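Local structure of UDP-N-acetylglucosamine 2-epimerase (Listeria monocytogenes, 3OT5) at residues A[226-231]-A[303-308]; A[322-327]-A[340-345]. The protein probably catalyses the interconversion of UDP-N-acetylglucosamine and UDP-N-acetylmannosamine by inverting the configuration at C2 of the sugar. All coordinates share one frame; numbering follows the deposited sequence.

Overall arrangement
Both contacts belong to one six-stranded parallel sheet of Rossmann type, in which the strands run 284-287, 258-263, 225-229, 302-307, 323-325, 341-343. Contact 1 pairs the third and fourth of these, contact 2 the fifth and sixth, 341-343 being the outermost strand on that side within the chain. Their centres lie about 9 Å apart, and they follow one another along the chain, contact 1 closing before contact 2 opens. Strands 302-307 and 323-325 are neighbours and connect the two: Val305 O lies 2.8 Å from Leu324 N, a probable hydrogen bond, and Phe306 packs on Leu324. With that shared seam between 302-307 and 323-325, the pairing runs unbroken from the middle of the sheet to its edge strand.

Contact 1. Residues A[226-231]-A[303-308]; sequences LILMTA and YLVFTD
Ile227 meets Phe306 at the ring edge: its CG2 lies near the ring plane, 3.8 Å from Phe306 CD2. The ring gets there because Phe306 CG stands beside its own backbone N (chi1 -73°). The same Ile227 methyl also touches Leu304, whose CD1 is 3.9 Å from Ile227 CG2, so one branch is shared by two residues of the neighbouring strand. Further along, Met229 crosses Phe306 at an angle, its CG 4.0 Å from Phe306 CB. Val248 and Ile251 of helix 240-254 cover Phe306 on this side of the sheet; Leu228 and Val305 point to the other. Between the two layers of side chains, strands 226-229 and 304-307 run parallel and in step, as in a Rossmann-type sheet, with Phe306 N bonded to Leu228 O at 2.9 Å.

Toward the C-terminal end of the pairing the contact turns polar. Thr230 and Thr307 lie side by side, and Thr307 OG1 donates to Thr230 OG1 across 2.8 Å while accepting from Ser309 N. Next to them the Asp308 carboxylate rests against Ala231, with OD1 3.4 Å from Ala231 CA. OD1 takes the His232 N-H, and OD2 those of Arg233 N and Asn236 ND2. With both oxygens gripped, the buried carboxylate has its rotation fixed.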
ATOM      1  N   LEU A 226      10.564 -14.616  14.037  1.00 49.36           N
ATOM      2  CA  LEU A 226      10.743 -13.195  13.877  1.00 46.81           C
ATOM      3  C   LEU A 226       9.455 -12.404  14.106  1.00 45.64           C
ATOM      4  O   LEU A 226       8.423 -12.660  13.477  1.00 45.14           O
ATOM      5  CB  LEU A 226      11.299 -12.912  12.472  1.00 45.86           C
ATOM      6  CG  LEU A 226      11.458 -11.452  12.015  1.00 45.58           C
ATOM      7  CD1 LEU A 226      12.299 -10.644  12.991  1.00 45.62           C
ATOM      8  CD2 LEU A 226      12.068 -11.405  10.619  1.00 43.03           C
ATOM      9  N   ILE A 227       9.522 -11.466  15.044  1.00 44.40           N
ATOM     10  CA  ILE A 227       8.418 -10.575  15.316  1.00 43.45           C
ATOM     11  C   ILE A 227       8.873  -9.213  14.818  1.00 41.70           C
ATOM     12  O   ILE A 227       9.941  -8.735  15.190  1.00 42.90           O
ATOM     13  CB  ILE A 227       8.087 -10.431  16.770  1.00 44.12           C
ATOM     14  CG1 ILE A 227       7.641 -11.769  17.364  1.00 46.93           C
ATOM     15  CG2 ILE A 227       6.965  -9.370  16.918  1.00 45.02           C
ATOM     16  CD1 ILE A 227       7.409 -11.704  18.840  1.00 49.50           C
ATOM     17  N   LEU A 228       8.066  -8.602  13.976  1.00 40.15           N
ATOM     18  CA  LEU A 228       8.386  -7.301  13.419  1.00 40.49           C
ATOM     19  C   LEU A 228       7.397  -6.296  13.989  1.00 40.68           C
ATOM     20  O   LEU A 228       6.211  -6.603  14.135  1.00 41.50           O
ATOM     21  CB  LEU A 228       8.275  -7.382  11.896  1.00 40.08           C
ATOM     22  CG  LEU A 228       8.628  -6.191  11.014  1.00 42.05           C
ATOM     23  CD1 LEU A 228      10.054  -5.723  11.241  1.00 40.69           C
ATOM     24  CD2 LEU A 228       8.417  -6.600   9.551  1.00 42.55           C
ATOM     25  N   MET A 229       7.885  -5.117  14.355  1.00 40.87           N
ATOM     26  CA  MET A 229       7.028  -4.071  14.900  1.00 42.09           C
ATOM     27  C   MET A 229       7.287  -2.710  14.249  1.00 43.16           C
ATOM     28  O   MET A 229       8.427  -2.357  13.970  1.00 42.81           O
ATOM     29  CB  MET A 229       7.249  -3.921  16.395  1.00 43.35           C
ATOM     30  CG  MET A 229       6.400  -2.825  17.002  1.00 45.90           C
ATOM     31  SD  MET A 229       6.707  -2.609  18.738  1.00 51.03           S
ATOM     32  CE  MET A 229       5.667  -1.181  19.065  1.00 55.77           C
ATOM     33  N   THR A 230       6.214  -1.970  13.993  1.00 43.23           N
ATOM     34  CA  THR A 230       6.301  -0.618  13.445  1.00 44.14           C
ATOM     35  C   THR A 230       5.113   0.160  13.986  1.00 44.71           C
ATOM     36  O   THR A 230       4.026  -0.394  14.185  1.00 44.35           O
ATOM     37  CB  THR A 230       6.291  -0.563  11.911  1.00 43.34           C
ATOM     38  OG1 THR A 230       5.074  -1.129  11.401  1.00 47.66           O
ATOM     39  CG2 THR A 230       7.473  -1.318  11.336  1.00 46.07           C
ATOM     40  N   ALA A 231       5.342   1.433  14.253  1.00 45.37           N
ATOM     41  CA  ALA A 231       4.327   2.316  14.755  1.00 47.24           C
ATOM     42  C   ALA A 231       4.682   3.707  14.274  1.00 48.36           C
ATOM     43  O   ALA A 231       5.747   4.232  14.618  1.00 49.35           O
ATOM     44  CB  ALA A 231       4.286   2.266  16.277  1.00 48.00           C
ATOM     45  N   TYR A 303       7.025 -14.014  11.608  1.00 50.21           N
ATOM     46  CA  TYR A 303       6.041 -14.932  12.142  1.00 50.35           C
ATOM     47  C   TYR A 303       4.786 -14.116  12.421  1.00 48.50           C
ATOM     48  O   TYR A 303       3.671 -14.596  12.248  1.00 49.40           O
ATOM     49  CB  TYR A 303       6.563 -15.592  13.421  1.00 51.86           C
ATOM     50  CG  TYR A 303       5.680 -16.670  14.002  1.00 52.47           C
ATOM     51  CD1 TYR A 303       5.739 -17.977  13.528  1.00 54.08           C
ATOM     52  CD2 TYR A 303       4.815 -16.398  15.062  1.00 55.71           C
ATOM     53  CE1 TYR A 303       4.937 -18.987  14.075  1.00 53.28           C
ATOM     54  CE2 TYR A 303       4.011 -17.402  15.619  1.00 54.53           C
ATOM     55  CZ  TYR A 303       4.074 -18.691  15.114  1.00 54.87           C
ATOM     56  OH  TYR A 303       3.279 -19.682  15.661  1.00 61.49           O
ATOM     57  N   LEU A 304       4.971 -12.879  12.859  1.00 45.15           N
ATOM     58  CA  LEU A 304       3.837 -12.015  13.122  1.00 44.24           C
ATOM     59  C   LEU A 304       4.345 -10.585  13.112  1.00 42.68           C
ATOM     60  O   LEU A 304       5.542 -10.324  13.266  1.00 42.40           O
ATOM     61  CB  LEU A 304       3.134 -12.371  14.449  1.00 45.74           C
ATOM     62  CG  LEU A 304       3.727 -11.882  15.770  1.00 44.83           C
ATOM     63  CD1 LEU A 304       3.390 -10.416  15.919  1.00 43.14           C
ATOM     64  CD2 LEU A 304       3.178 -12.638  16.971  1.00 48.36           C
ATOM     65  N   VAL A 305       3.436  -9.652  12.902  1.00 42.84           N
ATOM     66  CA  VAL A 305       3.810  -8.252  12.848  1.00 41.90           C
ATOM     67  C   VAL A 305       2.823  -7.408  13.613  1.00 41.10           C
ATOM     68  O   VAL A 305       1.621  -7.654  13.564  1.00 43.00           O
ATOM     69  CB  VAL A 305       3.896  -7.754  11.375  1.00 41.06           C
ATOM     70  CG1 VAL A 305       2.631  -8.071  10.629  1.00 44.01           C
ATOM     71  CG2 VAL A 305       4.193  -6.226  11.306  1.00 44.13           C
ATOM     72  N   PHE A 306       3.354  -6.456  14.368  1.00 41.46           N
ATOM     73  CA  PHE A 306       2.570  -5.484  15.111  1.00 41.20           C
ATOM     74  C   PHE A 306       2.716  -4.211  14.333  1.00 40.08           C
ATOM     75  O   PHE A 306       3.825  -3.793  14.094  1.00 39.22           O
ATOM     76  CB  PHE A 306       3.147  -5.172  16.490  1.00 41.80           C
ATOM     77  CG  PHE A 306       2.980  -6.258  17.512  1.00 45.02           C
ATOM     78  CD1 PHE A 306       1.784  -6.393  18.205  1.00 47.59           C
ATOM     79  CD2 PHE A 306       4.053  -7.073  17.865  1.00 45.98           C
ATOM     80  CE1 PHE A 306       1.640  -7.374  19.195  1.00 51.66           C
ATOM     81  CE2 PHE A 306       3.921  -8.044  18.845  1.00 47.39           C
ATOM     82  CZ  PHE A 306       2.710  -8.200  19.509  1.00 51.09           C
ATOM     83  N   THR A 307       1.616  -3.556  13.988  1.00 40.23           N
ATOM     84  CA  THR A 307       1.718  -2.334  13.237  1.00 39.30           C
ATOM     85  C   THR A 307       0.484  -1.491  13.360  1.00 39.54           C
ATOM     86  O   THR A 307      -0.566  -1.956  13.803  1.00 40.20           O
ATOM     87  CB  THR A 307       1.897  -2.643  11.715  1.00 39.23           C
ATOM     88  OG1 THR A 307       2.315  -1.468  11.004  1.00 39.94           O
ATOM     89  CG2 THR A 307       0.611  -3.163  11.125  1.00 35.66           C
ATOM     90  N   ASP A 308       0.644  -0.222  13.032  1.00 39.49           N
ATOM     91  CA  ASP A 308      -0.474   0.686  12.963  1.00 41.51           C
ATOM     92  C   ASP A 308      -0.498   1.235  11.520  1.00 41.85           C
ATOM     93  O   ASP A 308      -1.205   2.200  11.219  1.00 42.20           O
ATOM     94  CB  ASP A 308      -0.376   1.796  14.000  1.00 42.90           C
ATOM     95  CG  ASP A 308       0.812   2.700  13.788  1.00 44.37           C
ATOM     96  OD1 ASP A 308       1.526   2.540  12.775  1.00 44.39           O
ATOM     97  OD2 ASP A 308       1.018   3.595  14.637  1.00 47.21           O
TER

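Contact 2. Residues A[322-327]-A[340-345]; sequences PVLVLR and TLKLIG
Peptide groups are the flat units that meet between 322-327 and 340-345, and Ile344 N reaches Val325 O in the plane of that carbonyl. They join two parallel strands, 323-325 and 341-343, which with helix 333-338 form a beta-alpha-beta unit of the Rossmann-type domain. Val323, Val325, Leu341 and Leu343 point to one face of this pair, Leu324 and Lys342 to the other.

On the first face Val323 and Leu341 lie side by side. Leu341 CG sits beside its backbone N (chi1 -57°), and CD2 ends up against the neighbouring valine, 3.4 Å from Val323 CB, tighter than usual carbon contact. On the second face Leu324 touches two residues: its CD2 is 3.8 Å from Lys342 CB, while its CB meets Ile344 CD1 at 3.7 Å. Beyond CG the lysine runs extended toward Glu354 and Asp357, with which NZ makes long, weak ion pairs. Helix 348-360 covers this side, with Leu358 on Leu324. The guanidinium of Arg327 leads away from the contact to a salt bridge with Glu331.

Between the strands, Val325 N binds Lys342 O at 2.7 Å. Where the pairing ends, Leu326 centres an inverse gamma turn, and Val325 O collects three N-H groups: Ile344 N at 3.1 Å, and, more weakly, Arg327 N at 2.9 Å and Gly345 N at 3.4 Å.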
ATOM      1  N   PRO A 322       0.405 -13.081   9.976  1.00 47.13           N
ATOM      2  CA  PRO A 322      -0.628 -12.560  10.855  1.00 46.26           C
ATOM      3  C   PRO A 322      -0.265 -11.156  11.314  1.00 43.98           C
ATOM      4  O   PRO A 322       0.903 -10.901  11.650  1.00 41.87           O
ATOM      5  CB  PRO A 322      -0.581 -13.521  12.050  1.00 47.82           C
ATOM      6  CG  PRO A 322      -0.120 -14.787  11.489  1.00 49.72           C
ATOM      7  CD  PRO A 322       0.888 -14.396  10.432  1.00 48.66           C
ATOM      8  N   VAL A 323      -1.253 -10.263  11.340  1.00 43.06           N
ATOM      9  CA  VAL A 323      -1.027  -8.890  11.759  1.00 41.85           C
ATOM     10  C   VAL A 323      -1.823  -8.492  13.011  1.00 43.47           C
ATOM     11  O   VAL A 323      -3.033  -8.683  13.072  1.00 44.91           O
ATOM     12  CB  VAL A 323      -1.397  -7.903  10.615  1.00 41.20           C
ATOM     13  CG1 VAL A 323      -1.195  -6.478  11.053  1.00 37.72           C
ATOM     14  CG2 VAL A 323      -0.590  -8.197   9.356  1.00 38.03           C
ATOM     15  N   LEU A 324      -1.129  -7.958  14.015  1.00 44.18           N
ATOM     16  CA  LEU A 324      -1.775  -7.452  15.233  1.00 44.35           C
ATOM     17  C   LEU A 324      -1.728  -5.934  15.074  1.00 43.01           C
ATOM     18  O   LEU A 324      -0.650  -5.333  15.039  1.00 42.35           O
ATOM     19  CB  LEU A 324      -1.068  -7.921  16.504  1.00 45.52           C
ATOM     20  CG  LEU A 324      -1.073  -9.440  16.762  1.00 45.95           C
ATOM     21  CD1 LEU A 324      -0.394  -9.771  18.088  1.00 43.94           C
ATOM     22  CD2 LEU A 324      -2.489  -9.989  16.753  1.00 49.15           C
ATOM     23  N   VAL A 325      -2.902  -5.322  14.942  1.00 43.23           N
ATOM     24  CA  VAL A 325      -2.995  -3.881  14.690  1.00 42.31           C
ATOM     25  C   VAL A 325      -3.034  -3.043  15.961  1.00 43.25           C
ATOM     26  O   VAL A 325      -3.932  -3.178  16.775  1.00 44.20           O
ATOM     27  CB  VAL A 325      -4.190  -3.576  13.781  1.00 42.89           C
ATOM     28  CG1 VAL A 325      -4.280  -2.069  13.475  1.00 41.43           C
ATOM     29  CG2 VAL A 325      -4.052  -4.382  12.482  1.00 39.76           C
ATOM     30  N   LEU A 326      -2.039  -2.169  16.098  1.00 43.35           N
ATOM     31  CA  LEU A 326      -1.885  -1.306  17.270  1.00 45.40           C
ATOM     32  C   LEU A 326      -2.743  -0.058  17.143  1.00 46.88           C
ATOM     33  O   LEU A 326      -2.222   1.060  17.065  1.00 45.42           O
ATOM     34  CB  LEU A 326      -0.415  -0.921  17.433  1.00 43.98           C
ATOM     35  CG  LEU A 326       0.555  -2.105  17.481  1.00 44.87           C
ATOM     36  CD1 LEU A 326       2.003  -1.635  17.647  1.00 44.13           C
ATOM     37  CD2 LEU A 326       0.163  -3.097  18.551  1.00 41.89           C
ATOM     38  N   ARG A 327      -4.059  -0.257  17.107  1.00 49.07           N
ATOM     39  CA  ARG A 327      -5.003   0.849  16.961  1.00 52.45           C
ATOM     40  C   ARG A 327      -6.323   0.577  17.654  1.00 54.94           C
ATOM     41  O   ARG A 327      -6.723  -0.571  17.836  1.00 54.48           O
ATOM     42  CB  ARG A 327      -5.325   1.117  15.484  1.00 51.75           C
ATOM     43  CG  ARG A 327      -4.146   1.406  14.592  1.00 53.87           C
ATOM     44  CD  ARG A 327      -4.617   1.944  13.272  1.00 55.80           C
ATOM     45  NE  ARG A 327      -5.327   3.200  13.476  1.00 61.17           N
ATOM     46  CZ  ARG A 327      -5.952   3.879  12.520  1.00 64.32           C
ATOM     47  NH1 ARG A 327      -5.966   3.428  11.268  1.00 65.01           N
ATOM     48  NH2 ARG A 327      -6.568   5.013  12.819  1.00 65.29           N
ATOM     49  N   THR A 340      -7.386 -12.011   8.766  1.00 52.49           N
ATOM     50  CA  THR A 340      -5.983 -11.798   8.442  1.00 50.59           C
ATOM     51  C   THR A 340      -5.354 -10.789   9.398  1.00 49.04           C
ATOM     52  O   THR A 340      -4.126 -10.733   9.527  1.00 48.30           O
ATOM     53  CB  THR A 340      -5.818 -11.226   7.026  1.00 49.86           C
ATOM     54  OG1 THR A 340      -6.500  -9.970   6.946  1.00 47.42           O
ATOM     55  CG2 THR A 340      -6.378 -12.186   5.985  1.00 52.82           C
ATOM     56  N   LEU A 341      -6.209  -9.994  10.042  1.00 49.82           N
ATOM     57  CA  LEU A 341      -5.815  -8.932  10.966  1.00 48.65           C
ATOM     58  C   LEU A 341      -6.552  -8.992  12.296  1.00 50.59           C
ATOM     59  O   LEU A 341      -7.699  -9.426  12.355  1.00 51.95           O
ATOM     60  CB  LEU A 341      -6.221  -7.576  10.380  1.00 48.16           C
ATOM     61  CG  LEU A 341      -5.747  -7.082   9.013  1.00 45.62           C
ATOM     62  CD1 LEU A 341      -6.337  -5.729   8.780  1.00 41.56           C
ATOM     63  CD2 LEU A 341      -4.245  -7.008   8.928  1.00 44.69           C
ATOM     64  N   LYS A 342      -5.908  -8.507  13.350  1.00 50.07           N
ATOM     65  CA  LYS A 342      -6.546  -8.417  14.659  1.00 52.37           C
ATOM     66  C   LYS A 342      -6.351  -7.023  15.236  1.00 51.68           C
ATOM     67  O   LYS A 342      -5.223  -6.565  15.405  1.00 50.01           O
ATOM     68  CB  LYS A 342      -6.058  -9.487  15.631  1.00 53.68           C
ATOM     69  CG  LYS A 342      -6.583 -10.882  15.297  1.00 57.97           C
ATOM     70  CD  LYS A 342      -6.407 -11.866  16.465  1.00 62.62           C
ATOM     71  CE  LYS A 342      -7.013 -13.227  16.118  1.00 66.04           C
ATOM     72  NZ  LYS A 342      -7.021 -14.193  17.264  1.00 72.59           N
ATOM     73  N   LEU A 343      -7.460  -6.327  15.477  1.00 52.56           N
ATOM     74  CA  LEU A 343      -7.402  -5.001  16.064  1.00 53.14           C
ATOM     75  C   LEU A 343      -7.262  -5.230  17.561  1.00 55.09           C
ATOM     76  O   LEU A 343      -8.189  -5.718  18.211  1.00 57.43           O
ATOM     77  CB  LEU A 343      -8.664  -4.205  15.752  1.00 55.03           C
ATOM     78  CG  LEU A 343      -8.659  -2.744  16.197  1.00 56.29           C
ATOM     79  CD1 LEU A 343      -7.569  -1.983  15.463  1.00 54.35           C
ATOM     80  CD2 LEU A 343      -9.996  -2.107  15.932  1.00 59.24           C
ATOM     81  N   ILE A 344      -6.101  -4.888  18.114  1.00 54.59           N
ATOM     82  CA  ILE A 344      -5.858  -5.117  19.537  1.00 55.64           C
ATOM     83  C   ILE A 344      -5.554  -3.864  20.346  1.00 56.07           C
ATOM     84  O   ILE A 344      -5.310  -3.949  21.542  1.00 56.75           O
ATOM     85  CB  ILE A 344      -4.705  -6.104  19.735  1.00 54.83           C
ATOM     86  CG1 ILE A 344      -3.376  -5.481  19.307  1.00 52.97           C
ATOM     87  CG2 ILE A 344      -4.980  -7.377  18.958  1.00 54.66           C
ATOM     88  CD1 ILE A 344      -2.196  -6.346  19.633  1.00 54.18           C
ATOM     89  N   GLY A 345      -5.555  -2.698  19.719  1.00 55.23           N
ATOM     90  CA  GLY A 345      -5.285  -1.484  20.480  1.00 55.88           C
ATOM     91  C   GLY A 345      -3.836  -1.345  20.889  1.00 54.56           C
ATOM     92  O   GLY A 345      -2.941  -1.894  20.243  1.00 53.67           O
TER